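PDB 5NOA: family 88 glycosyl hydrolase from Bacteroides thetaiotaomicron, which probably acts as a carbohydrate-active enzyme on plant-derived polysaccharides such as those of gum arabic. Local coordinates for residues A[93-98]-A[108-113]; A[164-169]-A[183-188]; A[225-230]-A[288-293]; A[298-303]-A[369-374]. One frame throughout, in Å; residues are numbered along the deposited sequence.

Contact 1: residues A[93-98]-A[108-113]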
loop_
_atom_site.group_PDB
_atom_site.type_symbol
_atom_site.label_atom_id
_atom_site.label_comp_id
_atom_site.label_asym_id
_atom_site.label_seq_id
_atom_site.Cartn_x
_atom_site.Cartn_y
_atom_site.Cartn_z
ATOM N N ALA A 93 14.360 2.117 -11.683
ATOM C CA ALA A 93 15.783 1.803 -11.899
ATOM C C ALA A 93 16.153 2.107 -13.354
ATOM O O ALA A 93 15.351 1.917 -14.243
ATOM C CB ALA A 93 16.002 0.359 -11.529
ATOM N N LYS A 94 17.366 2.601 -13.598
ATOM C CA LYS A 94 17.700 3.230 -14.877
ATOM C C LYS A 94 18.355 2.361 -15.932
ATOM O O LYS A 94 18.528 2.823 -17.058
ATOM C CB LYS A 94 18.543 4.492 -14.620
ATOM C CG LYS A 94 17.870 5.534 -13.752
ATOM C CD LYS A 94 18.821 6.665 -13.422
ATOM C CE LYS A 94 18.263 7.781 -12.494
ATOM N NZ LYS A 94 17.143 8.426 -13.094
ATOM N N SER A 95 18.751 1.121 -15.608
ATOM C CA SER A 95 19.561 0.358 -16.573
ATOM C C SER A 95 18.809 0.108 -17.872
ATOM O O SER A 95 17.647 -0.279 -17.857
ATOM C CB SER A 95 19.911 -0.986 -16.001
ATOM O OG SER A 95 20.508 -1.808 -16.979
ATOM N N ASP A 96 19.520 0.244 -18.995
ATOM C CA ASP A 96 19.021 -0.174 -20.318
ATOM C C ASP A 96 19.567 -1.545 -20.784
ATOM O O ASP A 96 19.306 -1.976 -21.938
ATOM C CB ASP A 96 19.292 0.916 -21.352
ATOM C CG ASP A 96 18.372 2.125 -21.173
ATOM O OD1 ASP A 96 17.237 1.973 -20.716
ATOM O OD2 ASP A 96 18.782 3.254 -21.506
ATOM N N HIS A 97 20.272 -2.235 -19.897
ATOM C CA HIS A 97 20.924 -3.496 -20.247
ATOM C C HIS A 97 20.025 -4.631 -19.720
ATOM O O HIS A 97 20.178 -5.149 -18.607
ATOM C CB HIS A 97 22.293 -3.566 -19.548
ATOM C CG HIS A 97 23.181 -4.707 -20.002
ATOM N ND1 HIS A 97 23.094 -5.393 -21.193
ATOM C CD2 HIS A 97 24.200 -5.276 -19.319
ATOM C CE1 HIS A 97 24.057 -6.294 -21.241
ATOM N NE2 HIS A 97 24.712 -6.276 -20.099
ATOM N N LYS A 98 19.071 -5.012 -20.565
ATOM C CA LYS A 98 18.042 -5.972 -20.178
ATOM C C LYS A 98 18.619 -7.272 -19.684
ATOM O O LYS A 98 18.039 -7.872 -18.784
ATOM C CB LYS A 98 17.059 -6.227 -21.309
ATOM C CG LYS A 98 16.165 -5.025 -21.584
ATOM C CD LYS A 98 15.037 -5.412 -22.507
ATOM C CE LYS A 98 14.189 -4.219 -22.881
ATOM N NZ LYS A 98 14.777 -3.601 -24.089
ATOM N N SER A 108 20.139 -0.894 -6.737
ATOM C CA SER A 108 20.934 -0.361 -7.793
ATOM C C SER A 108 20.154 -0.363 -9.106
ATOM O O SER A 108 19.045 -0.916 -9.184
ATOM C CB SER A 108 22.243 -1.128 -7.881
ATOM O OG SER A 108 22.015 -2.437 -8.227
ATOM N N ASN A 109 20.744 0.263 -10.124
ATOM C CA ASN A 109 20.013 0.514 -11.363
ATOM C C ASN A 109 19.711 -0.704 -12.223
ATOM O O ASN A 109 18.908 -0.569 -13.153
ATOM C CB ASN A 109 20.639 1.671 -12.141
ATOM C CG ASN A 109 20.230 3.024 -11.562
ATOM O OD1 ASN A 109 19.033 3.282 -11.288
ATOM N ND2 ASN A 109 21.223 3.866 -11.318
ATOM N N ASP A 110 20.262 -1.884 -11.893
ATOM C CA ASP A 110 19.934 -3.090 -12.612
ATOM C C ASP A 110 18.601 -3.702 -12.152
ATOM O O ASP A 110 18.118 -4.626 -12.806
ATOM C CB ASP A 110 21.016 -4.183 -12.406
ATOM C CG ASP A 110 22.329 -3.874 -13.059
ATOM O OD1 ASP A 110 22.425 -2.913 -13.829
ATOM O OD2 ASP A 110 23.273 -4.665 -12.806
ATOM N N TYR A 111 18.030 -3.225 -11.042
ATOM C CA TYR A 111 16.878 -3.869 -10.423
ATOM C C TYR A 111 15.565 -3.361 -11.005
ATOM O O TYR A 111 14.613 -3.050 -10.294
ATOM C CB TYR A 111 16.998 -3.752 -8.893
ATOM C CG TYR A 111 17.996 -4.779 -8.425
ATOM C CD1 TYR A 111 19.367 -4.550 -8.515
ATOM C CD2 TYR A 111 17.585 -6.012 -7.950
ATOM C CE1 TYR A 111 20.272 -5.536 -8.200
ATOM C CE2 TYR A 111 18.484 -7.001 -7.612
ATOM C CZ TYR A 111 19.838 -6.766 -7.741
ATOM O OH TYR A 111 20.722 -7.752 -7.381
ATOM N N VAL A 112 15.511 -3.362 -12.323
ATOM C CA VAL A 112 14.406 -2.797 -13.070
ATOM C C VAL A 112 13.133 -3.617 -12.954
ATOM O O VAL A 112 12.030 -3.071 -13.001
ATOM C CB VAL A 112 14.844 -2.656 -14.557
ATOM C CG1 VAL A 112 13.705 -2.193 -15.467
ATOM C CG2 VAL A 112 16.033 -1.737 -14.692
ATOM N N LEU A 113 13.294 -4.921 -12.782
ATOM C CA LEU A 113 12.166 -5.851 -12.682
ATOM C C LEU A 113 11.716 -6.142 -11.258
ATOM O O LEU A 113 10.805 -6.942 -11.045
ATOM C CB LEU A 113 12.487 -7.147 -13.425
ATOM C CG LEU A 113 12.733 -6.985 -14.928
ATOM C CD1 LEU A 113 13.192 -8.320 -15.502
ATOM C CD2 LEU A 113 11.497 -6.413 -15.597
HETATM O O HOH W 1 23.007 -2.756 -16.207
#

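Contact 2: residues A[164-169]-A[183-188]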
loop_
_atom_site.group_PDB
_atom_site.type_symbol
_atom_site.label_atom_id
_atom_site.label_comp_id
_atom_site.label_asym_id
_atom_site.label_seq_id
_atom_site.Cartn_x
_atom_site.Cartn_y
_atom_site.Cartn_z
ATOM N N MET A 164 2.953 -2.826 -4.499
ATOM C CA MET A 164 3.872 -2.075 -5.359
ATOM C C MET A 164 3.462 -2.189 -6.812
ATOM O O MET A 164 3.555 -1.202 -7.542
ATOM C CB MET A 164 5.319 -2.565 -5.226
ATOM C CG MET A 164 5.933 -2.542 -3.852
ATOM S SD MET A 164 5.700 -1.031 -2.957
ATOM C CE MET A 164 6.071 -1.523 -1.276
ATOM N N VAL A 165 3.014 -3.379 -7.240
ATOM C CA VAL A 165 2.882 -3.647 -8.656
ATOM C C VAL A 165 1.462 -3.935 -9.116
ATOM O O VAL A 165 1.130 -3.614 -10.257
ATOM C CB VAL A 165 3.855 -4.724 -9.186
ATOM C CG1 VAL A 165 4.022 -4.607 -10.684
ATOM C CG2 VAL A 165 5.208 -4.605 -8.528
ATOM N N MET A 166 0.588 -4.510 -8.297
ATOM C CA MET A 166 -0.750 -4.798 -8.826
ATOM C C MET A 166 -1.412 -3.569 -9.401
ATOM O O MET A 166 -1.972 -3.655 -10.482
ATOM C CB MET A 166 -1.657 -5.452 -7.804
ATOM C CG MET A 166 -1.234 -6.839 -7.376
ATOM S SD MET A 166 -2.468 -7.744 -6.437
ATOM C CE MET A 166 -2.810 -6.606 -5.113
ATOM N N PRO A 167 -1.372 -2.412 -8.713
ATOM C CA PRO A 167 -2.029 -1.222 -9.282
ATOM C C PRO A 167 -1.339 -0.654 -10.506
ATOM O O PRO A 167 -1.977 0.058 -11.294
ATOM C CB PRO A 167 -2.056 -0.222 -8.116
ATOM C CG PRO A 167 -1.810 -1.086 -6.891
ATOM C CD PRO A 167 -0.859 -2.132 -7.368
ATOM N N VAL A 168 -0.072 -0.989 -10.733
ATOM C CA VAL A 168 0.580 -0.651 -11.993
ATOM C C VAL A 168 -0.131 -1.338 -13.143
ATOM O O VAL A 168 -0.357 -0.755 -14.198
ATOM C CB VAL A 168 2.072 -1.047 -11.985
ATOM C CG1 VAL A 168 2.717 -0.823 -13.366
ATOM C CG2 VAL A 168 2.845 -0.238 -10.958
ATOM N N MET A 169 -0.494 -2.593 -12.919
ATOM C CA MET A 169 -1.135 -3.389 -13.974
ATOM C C MET A 169 -2.481 -2.817 -14.358
ATOM O O MET A 169 -2.810 -2.675 -15.539
ATOM C CB MET A 169 -1.265 -4.847 -13.553
ATOM C CG MET A 169 0.024 -5.499 -13.046
ATOM S SD MET A 169 1.406 -5.482 -14.192
ATOM C CE MET A 169 1.069 -6.980 -15.112
ATOM N N GLU A 183 -4.192 -10.150 -17.731
ATOM C CA GLU A 183 -3.827 -11.550 -17.679
ATOM C C GLU A 183 -2.629 -11.794 -16.760
ATOM O O GLU A 183 -2.610 -12.723 -15.929
ATOM C CB GLU A 183 -3.527 -12.074 -19.069
ATOM C CG GLU A 183 -3.027 -13.499 -19.135
ATOM C CD GLU A 183 -3.932 -14.518 -18.479
ATOM O OE1 GLU A 183 -5.202 -14.421 -18.622
ATOM O OE2 GLU A 183 -3.330 -15.436 -17.827
ATOM N N LYS A 184 -1.626 -10.953 -16.899
ATOM C CA LYS A 184 -0.424 -11.067 -16.074
ATOM C C LYS A 184 -0.640 -10.642 -14.633
ATOM O O LYS A 184 -0.003 -11.214 -13.745
ATOM C CB LYS A 184 0.731 -10.345 -16.770
ATOM C CG LYS A 184 1.192 -11.073 -18.038
ATOM C CD LYS A 184 2.059 -12.277 -17.711
ATOM C CE LYS A 184 2.475 -13.048 -18.949
ATOM N NZ LYS A 184 3.387 -14.162 -18.596
ATOM N N LEU A 185 -1.524 -9.672 -14.389
ATOM C CA LEU A 185 -1.923 -9.394 -12.999
ATOM C C LEU A 185 -2.360 -10.697 -12.343
ATOM O O LEU A 185 -1.943 -11.039 -11.228
ATOM C CB LEU A 185 -3.074 -8.379 -13.016
ATOM C CG LEU A 185 -3.815 -8.164 -11.689
ATOM C CD1 LEU A 185 -2.903 -7.658 -10.623
ATOM C CD2 LEU A 185 -4.976 -7.241 -11.939
ATOM N N HIS A 186 -3.225 -11.453 -13.046
ATOM C CA HIS A 186 -3.716 -12.701 -12.467
ATOM C C HIS A 186 -2.602 -13.731 -12.288
ATOM O O HIS A 186 -2.509 -14.367 -11.233
ATOM C CB HIS A 186 -4.808 -13.263 -13.330
ATOM C CG HIS A 186 -5.420 -14.472 -12.756
ATOM N ND1 HIS A 186 -5.097 -15.729 -13.189
ATOM C CD2 HIS A 186 -6.276 -14.633 -11.721
ATOM C CE1 HIS A 186 -5.756 -16.624 -12.474
ATOM N NE2 HIS A 186 -6.472 -15.983 -11.565
ATOM N N GLU A 187 -1.767 -13.899 -13.315
ATOM C CA GLU A 187 -0.722 -14.907 -13.245
ATOM C C GLU A 187 0.257 -14.603 -12.102
ATOM O O GLU A 187 0.614 -15.488 -11.308
ATOM C CB GLU A 187 0.013 -14.966 -14.572
ATOM C CG GLU A 187 1.096 -16.017 -14.567
ATOM C CD GLU A 187 1.775 -16.216 -15.881
ATOM O OE1 GLU A 187 1.531 -15.472 -16.838
ATOM O OE2 GLU A 187 2.611 -17.159 -15.901
ATOM N N TYR A 188 0.663 -13.352 -11.989
ATOM C CA TYR A 188 1.632 -12.987 -10.958
ATOM C C TYR A 188 1.026 -13.060 -9.554
ATOM O O TYR A 188 1.708 -13.466 -8.607
ATOM C CB TYR A 188 2.257 -11.617 -11.234
ATOM C CG TYR A 188 3.037 -11.487 -12.536
ATOM C CD1 TYR A 188 3.585 -12.573 -13.197
ATOM C CD2 TYR A 188 3.181 -10.231 -13.109
ATOM C CE1 TYR A 188 4.319 -12.384 -14.379
ATOM C CE2 TYR A 188 3.847 -10.046 -14.281
ATOM C CZ TYR A 188 4.433 -11.135 -14.915
ATOM O OH TYR A 188 5.119 -10.899 -16.077
#

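Contact 3: residues A[225-230]-A[288-293]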
loop_
_atom_site.group_PDB
_atom_site.type_symbol
_atom_site.label_atom_id
_atom_site.label_comp_id
_atom_site.label_asym_id
_atom_site.label_seq_id
_atom_site.Cartn_x
_atom_site.Cartn_y
_atom_site.Cartn_z
ATOM N N TRP A 225 3.090 -10.628 9.375
ATOM C CA TRP A 225 3.572 -9.266 9.594
ATOM C C TRP A 225 2.462 -8.307 9.204
ATOM O O TRP A 225 1.965 -8.312 8.069
ATOM C CB TRP A 225 4.761 -9.036 8.708
ATOM C CG TRP A 225 5.459 -7.743 8.860
ATOM C CD1 TRP A 225 5.561 -6.971 9.969
ATOM C CD2 TRP A 225 6.229 -7.092 7.864
ATOM N NE1 TRP A 225 6.320 -5.862 9.721
ATOM C CE2 TRP A 225 6.796 -5.942 8.456
ATOM C CE3 TRP A 225 6.514 -7.372 6.550
ATOM C CZ2 TRP A 225 7.573 -5.026 7.760
ATOM C CZ3 TRP A 225 7.316 -6.465 5.842
ATOM C CH2 TRP A 225 7.843 -5.336 6.471
ATOM N N ALA A 226 2.120 -7.408 10.123
ATOM C CA ALA A 226 1.027 -6.477 9.900
ATOM C C ALA A 226 1.273 -5.597 8.695
ATOM O O ALA A 226 0.379 -5.453 7.861
ATOM C CB ALA A 226 0.813 -5.608 11.132
ATOM N N ARG A 227 2.436 -4.963 8.568
ATOM C CA ARG A 227 2.621 -4.114 7.398
ATOM C C ARG A 227 2.498 -4.935 6.120
ATOM O O ARG A 227 1.916 -4.458 5.162
ATOM C CB ARG A 227 3.919 -3.310 7.426
ATOM C CG ARG A 227 4.007 -2.434 6.181
ATOM C CD ARG A 227 4.989 -1.265 6.245
ATOM N NE ARG A 227 6.397 -1.641 6.332
ATOM C CZ ARG A 227 7.223 -1.350 7.343
ATOM N NH1 ARG A 227 6.779 -0.766 8.448
ATOM N NH2 ARG A 227 8.507 -1.700 7.258
ATOM N N GLY A 228 3.004 -6.161 6.123
ATOM C CA GLY A 228 2.896 -7.057 4.952
ATOM C C GLY A 228 1.444 -7.228 4.482
ATOM O O GLY A 228 1.104 -7.062 3.311
ATOM N N ASP A 229 0.592 -7.611 5.437
ATOM C CA ASP A 229 -0.803 -7.766 5.107
ATOM C C ASP A 229 -1.490 -6.445 4.779
ATOM O O ASP A 229 -2.439 -6.439 3.976
ATOM C CB ASP A 229 -1.540 -8.549 6.170
ATOM C CG ASP A 229 -1.273 -10.000 6.033
ATOM O OD1 ASP A 229 -0.135 -10.435 6.422
ATOM O OD2 ASP A 229 -2.128 -10.718 5.474
ATOM N N GLY A 230 -1.031 -5.371 5.388
ATOM C CA GLY A 230 -1.533 -4.057 5.039
ATOM C C GLY A 230 -1.294 -3.724 3.586
ATOM O O GLY A 230 -2.201 -3.275 2.892
ATOM N N GLU A 288 1.499 -0.089 16.345
ATOM C CA GLU A 288 2.255 0.140 15.119
ATOM C C GLU A 288 1.306 0.791 14.133
ATOM O O GLU A 288 0.135 0.402 14.059
ATOM C CB GLU A 288 2.881 -1.137 14.592
ATOM C CG GLU A 288 3.997 -0.896 13.560
ATOM C CD GLU A 288 3.547 -0.539 12.160
ATOM O OE1 GLU A 288 2.628 -1.213 11.660
ATOM O OE2 GLU A 288 4.191 0.375 11.527
ATOM N N THR A 289 1.810 1.754 13.366
ATOM C CA THR A 289 0.951 2.594 12.543
ATOM C C THR A 289 0.791 2.168 11.113
ATOM O O THR A 289 -0.289 2.341 10.545
ATOM C CB THR A 289 1.437 4.025 12.636
ATOM O OG1 THR A 289 1.297 4.459 13.983
ATOM C CG2 THR A 289 0.725 5.000 11.707
ATOM N N SER A 290 1.864 1.739 10.458
ATOM C CA SER A 290 1.773 1.523 9.019
ATOM C C SER A 290 0.800 0.419 8.636
ATOM O O SER A 290 -0.046 0.623 7.743
ATOM C CB SER A 290 3.153 1.317 8.386
ATOM O OG SER A 290 3.821 0.178 8.893
ATOM N N GLY A 291 0.896 -0.734 9.287
ATOM C CA GLY A 291 -0.112 -1.802 9.031
ATOM C C GLY A 291 -1.506 -1.323 9.319
ATOM O O GLY A 291 -2.384 -1.385 8.475
ATOM N N THR A 292 -1.692 -0.786 10.516
ATOM C CA THR A 292 -2.967 -0.274 10.914
ATOM C C THR A 292 -3.533 0.708 9.894
ATOM O O THR A 292 -4.723 0.656 9.556
ATOM C CB THR A 292 -2.866 0.418 12.286
ATOM O OG1 THR A 292 -2.371 -0.516 13.238
ATOM C CG2 THR A 292 -4.182 0.990 12.798
ATOM N N ALA A 293 -2.735 1.639 9.416
ATOM C CA ALA A 293 -3.209 2.640 8.443
ATOM C C ALA A 293 -3.629 1.998 7.130
ATOM O O ALA A 293 -4.650 2.320 6.567
ATOM C CB ALA A 293 -2.140 3.711 8.217
HETATM O O HOH W 2 3.890 -3.843 11.029
#

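Contact 4: residues A[298-303]-A[369-374]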
loop_
_atom_site.group_PDB
_atom_site.type_symbol
_atom_site.label_atom_id
_atom_site.label_comp_id
_atom_site.label_asym_id
_atom_site.label_seq_id
_atom_site.Cartn_x
_atom_site.Cartn_y
_atom_site.Cartn_z
ATOM N N GLY A 298 -7.915 0.030 3.540
ATOM C CA GLY A 298 -8.494 -1.068 2.743
ATOM C C GLY A 298 -9.882 -1.454 3.223
ATOM O O GLY A 298 -10.770 -1.709 2.415
ATOM N N LEU A 299 -10.060 -1.501 4.554
ATOM C CA LEU A 299 -11.368 -1.863 5.097
ATOM C C LEU A 299 -12.384 -0.764 4.792
ATOM O O LEU A 299 -13.506 -1.062 4.376
ATOM C CB LEU A 299 -11.317 -2.136 6.575
ATOM C CG LEU A 299 -10.499 -3.355 7.005
ATOM C CD1 LEU A 299 -10.446 -3.443 8.510
ATOM C CD2 LEU A 299 -11.036 -4.631 6.429
ATOM N N GLN A 300 -12.031 0.499 5.003
ATOM C CA GLN A 300 -13.005 1.550 4.707
ATOM C C GLN A 300 -13.300 1.597 3.225
ATOM O O GLN A 300 -14.445 1.820 2.815
ATOM C CB GLN A 300 -12.523 2.896 5.196
ATOM C CG GLN A 300 -13.601 4.001 5.030
ATOM C CD GLN A 300 -14.772 3.810 5.998
ATOM O OE1 GLN A 300 -14.671 4.181 7.157
ATOM N NE2 GLN A 300 -15.848 3.179 5.549
ATOM N N TRP A 301 -12.264 1.408 2.387
ATOM C CA TRP A 301 -12.480 1.422 0.952
ATOM C C TRP A 301 -13.433 0.313 0.577
ATOM O O TRP A 301 -14.388 0.490 -0.206
ATOM C CB TRP A 301 -11.152 1.303 0.163
ATOM C CG TRP A 301 -11.385 1.466 -1.288
ATOM C CD1 TRP A 301 -11.351 2.653 -1.977
ATOM C CD2 TRP A 301 -11.776 0.464 -2.236
ATOM N NE1 TRP A 301 -11.686 2.446 -3.283
ATOM C CE2 TRP A 301 -11.996 1.129 -3.470
ATOM C CE3 TRP A 301 -11.988 -0.918 -2.176
ATOM C CZ2 TRP A 301 -12.441 0.467 -4.611
ATOM C CZ3 TRP A 301 -12.446 -1.576 -3.341
ATOM C CH2 TRP A 301 -12.643 -0.868 -4.529
ATOM N N GLY A 302 -13.219 -0.874 1.119
ATOM C CA GLY A 302 -14.099 -2.007 0.782
ATOM C C GLY A 302 -15.535 -1.826 1.215
ATOM O O GLY A 302 -16.466 -2.265 0.501
ATOM N N VAL A 303 -15.724 -1.185 2.370
ATOM C CA VAL A 303 -17.093 -0.816 2.824
ATOM C C VAL A 303 -17.672 0.244 1.875
ATOM O O VAL A 303 -18.825 0.090 1.417
ATOM C CB VAL A 303 -17.038 -0.299 4.271
ATOM C CG1 VAL A 303 -18.325 0.409 4.684
ATOM C CG2 VAL A 303 -16.757 -1.456 5.217
ATOM N N CYS A 369 -7.906 9.910 3.718
ATOM C CA CYS A 369 -8.685 10.306 2.565
ATOM C C CYS A 369 -9.941 9.446 2.464
ATOM O O CYS A 369 -11.027 9.952 2.126
ATOM C CB CYS A 369 -7.862 10.221 1.300
ATOM S SG CYS A 369 -6.580 11.502 1.131
ATOM N N GLU A 370 -9.785 8.148 2.653
ATOM C CA GLU A 370 -10.935 7.260 2.552
ATOM C C GLU A 370 -11.947 7.527 3.664
ATOM O O GLU A 370 -13.153 7.391 3.434
ATOM C CB GLU A 370 -10.510 5.798 2.504
ATOM C CG GLU A 370 -11.582 4.893 1.946
ATOM C CD GLU A 370 -11.978 5.202 0.507
ATOM O OE1 GLU A 370 -11.161 5.731 -0.305
ATOM O OE2 GLU A 370 -13.130 4.929 0.165
ATOM N N ARG A 371 -11.466 7.945 4.825
ATOM C CA ARG A 371 -12.382 8.343 5.882
ATOM C C ARG A 371 -13.212 9.549 5.505
ATOM O O ARG A 371 -14.404 9.588 5.796
ATOM C CB ARG A 371 -11.627 8.636 7.173
ATOM C CG ARG A 371 -12.593 8.996 8.281
ATOM C CD ARG A 371 -12.019 8.851 9.628
ATOM N NE ARG A 371 -13.023 9.018 10.668
ATOM C CZ ARG A 371 -13.881 8.083 11.071
ATOM N NH1 ARG A 371 -13.903 6.875 10.575
ATOM N NH2 ARG A 371 -14.735 8.383 12.033
ATOM N N VAL A 372 -12.597 10.551 4.875
ATOM C CA VAL A 372 -13.370 11.704 4.405
ATOM C C VAL A 372 -14.491 11.260 3.486
ATOM O O VAL A 372 -15.633 11.727 3.614
ATOM C CB VAL A 372 -12.459 12.734 3.715
ATOM C CG1 VAL A 372 -13.278 13.820 3.019
ATOM C CG2 VAL A 372 -11.514 13.349 4.698
ATOM N N ARG A 373 -14.176 10.357 2.564
ATOM C CA ARG A 373 -15.197 9.840 1.651
ATOM C C ARG A 373 -16.361 9.160 2.380
ATOM O O ARG A 373 -17.540 9.373 2.068
ATOM C CB ARG A 373 -14.587 8.943 0.580
ATOM C CG ARG A 373 -13.542 9.681 -0.273
ATOM C CD ARG A 373 -12.974 8.806 -1.359
ATOM N NE ARG A 373 -11.866 9.468 -2.088
ATOM C CZ ARG A 373 -10.573 9.211 -1.923
ATOM N NH1 ARG A 373 -10.086 8.292 -1.055
ATOM N NH2 ARG A 373 -9.713 9.891 -2.684
ATOM N N TYR A 374 -16.044 8.364 3.393
ATOM C CA TYR A 374 -17.083 7.757 4.239
ATOM C C TYR A 374 -17.912 8.822 4.970
ATOM O O TYR A 374 -19.154 8.796 4.930
ATOM C CB TYR A 374 -16.426 6.807 5.252
ATOM C CG TYR A 374 -17.354 6.428 6.361
ATOM C CD1 TYR A 374 -18.472 5.653 6.106
ATOM C CD2 TYR A 374 -17.118 6.844 7.645
ATOM C CE1 TYR A 374 -19.347 5.315 7.113
ATOM C CE2 TYR A 374 -17.981 6.499 8.661
ATOM C CZ TYR A 374 -19.096 5.740 8.388
ATOM O OH TYR A 374 -19.964 5.428 9.432
HETATM O O HOH W 3 -12.635 5.724 8.215
#

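Contact 1: residues A[93-98]-A[108-113]
Asn109 meets Lys94 and Ser95 through two hydrogen bonds, one from its side chain and one from its backbone. Its OD1 takes the N-H of Lys94, with Lys94 N 2.9 Å from Asn109 OD1 and the donor standing 46° above the amide carbonyl plane. The backbone oxygen accepts from the next residue, Ser95 N lying 3.0 Å from Asn109 O. Consecutive N-H groups are thus held by a single residue, and the first half of the Lys94 side chain runs alongside the Asn109 amide, its CG 3.5 Å from Asn109 OD1.

A water extends the polar link. It lies 2.8 Å from Ser95 OG and donates to Asp110 OD1, spanning two groups that do not bond directly. Ser95 OG sits anti to its own backbone N (chi1 171°), where it can also accept from the N-H of His97, 3.0 Å from His97 N to Ser95 OG.

The one apolar side-chain pair is Ala93 with Val112. Ala93 CB is directed at the other segment and approaches Val112 CG2 at 3.8 Å; the same methyl carbon lies close to the backbone of Asn109 and Tyr111. Arg139 of helix 135-149 donates from NH2 to the carbonyl oxygens of Ala93 and Ser95, and its side chain also touches Val112.

Both segments belong to one irregular excursion between helices 75-87 and 120-130. Within this interhelical loop an ST turn at Ser95 is set against a type I beta turn from Ser108 to Tyr111, with no strand pairing between them.

Contact 2: residues A[164-169]-A[183-188]
Met169 and Leu185 mark the nearest backbone approach, 6.1 Å from CA to CA, between two nearly antiparallel helical segments whose axes run at 158° and come within 9.7 Å. Segment 164-169 is kinked at Pro167, where the usual turn-to-turn hydrogen bonds lapse for residues 167 and 168.

Met169 is directed at helix 180-196 and meets it at both ends of its side chain, CB and CE. At its base, Met169 CB lies 4.0 Å from Leu185 CB. Beyond this the chain bends at both chi2 (-58°) and chi3 (-87°), which turns the methyl group toward Lys184, Leu185 and Tyr188: Met169 CE is 3.8 Å from both Lys184 CB and Leu185 N, and 4.2 Å from Tyr188 CE2. One methyl group thus touches three residues of the opposing helix.

Met166 contributes a second point of contact, its side chain crossing that of Leu185 at about a right angle, with Met166 CG 3.7 Å from Leu185 CD1. The far end of Met166 leads off to Leu236 and Val239 of helix 226-242. Lys184 lends this interface only its aliphatic base; its amine turns to Glu187 in a salt bridge of 2.9 Å from Lys184 NZ to Glu187 OE1, one turn along the same helix. Beside the contact, Met148 of helix 135-149 touches Met169 and Lys184, while Tyr155 and Trp156 meet the Tyr188 ring edge-to-face.

No hydrogen bond crosses between the segments. Cohesion therefore depends on shape and on burial of methionine and leucine carbon, with the charged pair kept within its own helix.

Contact 3: residues A[225-230]-A[288-293]
Arg227 reaches across to Ser290 with almost its full length. Its CB, set over one face of the Trp225 indole, is 3.8 Å from Ser290 OG, and CG keeps a similar distance. With CG anti to the backbone N (chi1 -179°) and the chain bending only at chi3, CD passes within 3.2 Å of Ser290 OG and NH1 doubles back to the same oxygen. That hydrogen bond is 3.1 Å from Arg227 NH1 to Ser290 OG, nearly straight at 172° and in the guanidinium plane. One guanidinium face rests on Trp225 CZ2. Arg227 is modelled in two conformations and this is one of them; here NH1 also donates to the backbone oxygen of Gln339.

The two segments begin helices 226-242 and 289-304, which run side by side in the same sense at 30°, consistent with the alpha/alpha toroid of the six-hairpin clan to which family 88 belongs. Gly291, lacking a side chain, lets the backbones come as close as 3.9 Å between Arg227 CA and Gly291 CA; a side chain there would run into Ala226 CB.

Glu288 is the N-cap of helix 289-304. Its OE1 accepts from Gly291 N along a syn lone pair, and its OE2 takes both Ser290 N and the Ser290 hydroxyl, 2.7 Å from Ser290 OG to Glu288 OE2; Gln339 N adds another bond to OE2. A leucine in place of Glu288 would probably leave the first-turn N-H groups uncapped and the Ser290 hydroxyl free to turn away from Arg227. A water donates weakly to Glu288 OE1 and accepts from Arg227 N.

Contact 4: residues A[298-303]-A[369-374]
Gln300 lays its amide almost parallel to the Tyr374 ring, the two planes only 10° apart although the side chains themselves cross at about a right angle. The amide sits against the base of the tyrosine, Gln300 CD being 3.5 Å from Tyr374 CB. From there its branches diverge to the two flanks of the ring: Gln300 OE1 is 3.6 Å from Tyr374 CD2, and NE2 is equally near CD1. The bend at chi2 (70°) brings the amide round to this position. Its oxygen is gripped from outside by Gln314 NE2 and by a water, which donates to Gln300 OE1 at 2.8 Å and accepts from Arg371 NH1, Arg371 being also paired with Glu318.

Glu370 runs obliquely past both Gln300 and Trp301. Its aliphatic part packs on Gln300, Glu370 CG standing 3.8 Å from Gln300 CG. The carboxylate then comes to the pyrrole edge of Trp301, with Glu370 OE1 3.5 Å from Trp301 CD1 and the two planes turned well away from parallel. Arg373 NH1 forms a salt bridge with Glu370 OE1 at 2.9 Å, and OE2 accepts from Asn304. An alanine at Glu370 would probably leave Arg373 to its other carboxylate partner, Glu67, rob Asn304 ND2 of its acceptor, and open a gap beside Trp301 and the stem of Gln300.

The helices, 289-304 and 358-377, run in the same general direction, their segments 31° apart with 9.2 Å between axes. Helix 226-242 receives Trp301, helix 310-328 lies against Gln300 and Tyr374, and helices 29-47 and 56-72 pack on Cys369 and Val372.

Overall arrangement
The four contacts follow one another along the chain, each closing before the next opens. Contacts 1 and 2 lie about 19 Å apart between centres; contact 1 lies within the loop between helices 75-87 and 120-130, and helix 135-149 packs against both. Contacts 3 and 4 share helix 289-304, near its start and its end, with centres about 16 Å apart. Helix 226-242 is common to three of them: it supplies one segment of contact 3 and packs beside contacts 2 and 4. Contacts 1 and 4 are farthest apart, about 36 Å between centres, on opposite sides of the chain's centre. Successive helices thus build a single, predominantly helical body, as expected for the six-hairpin clan.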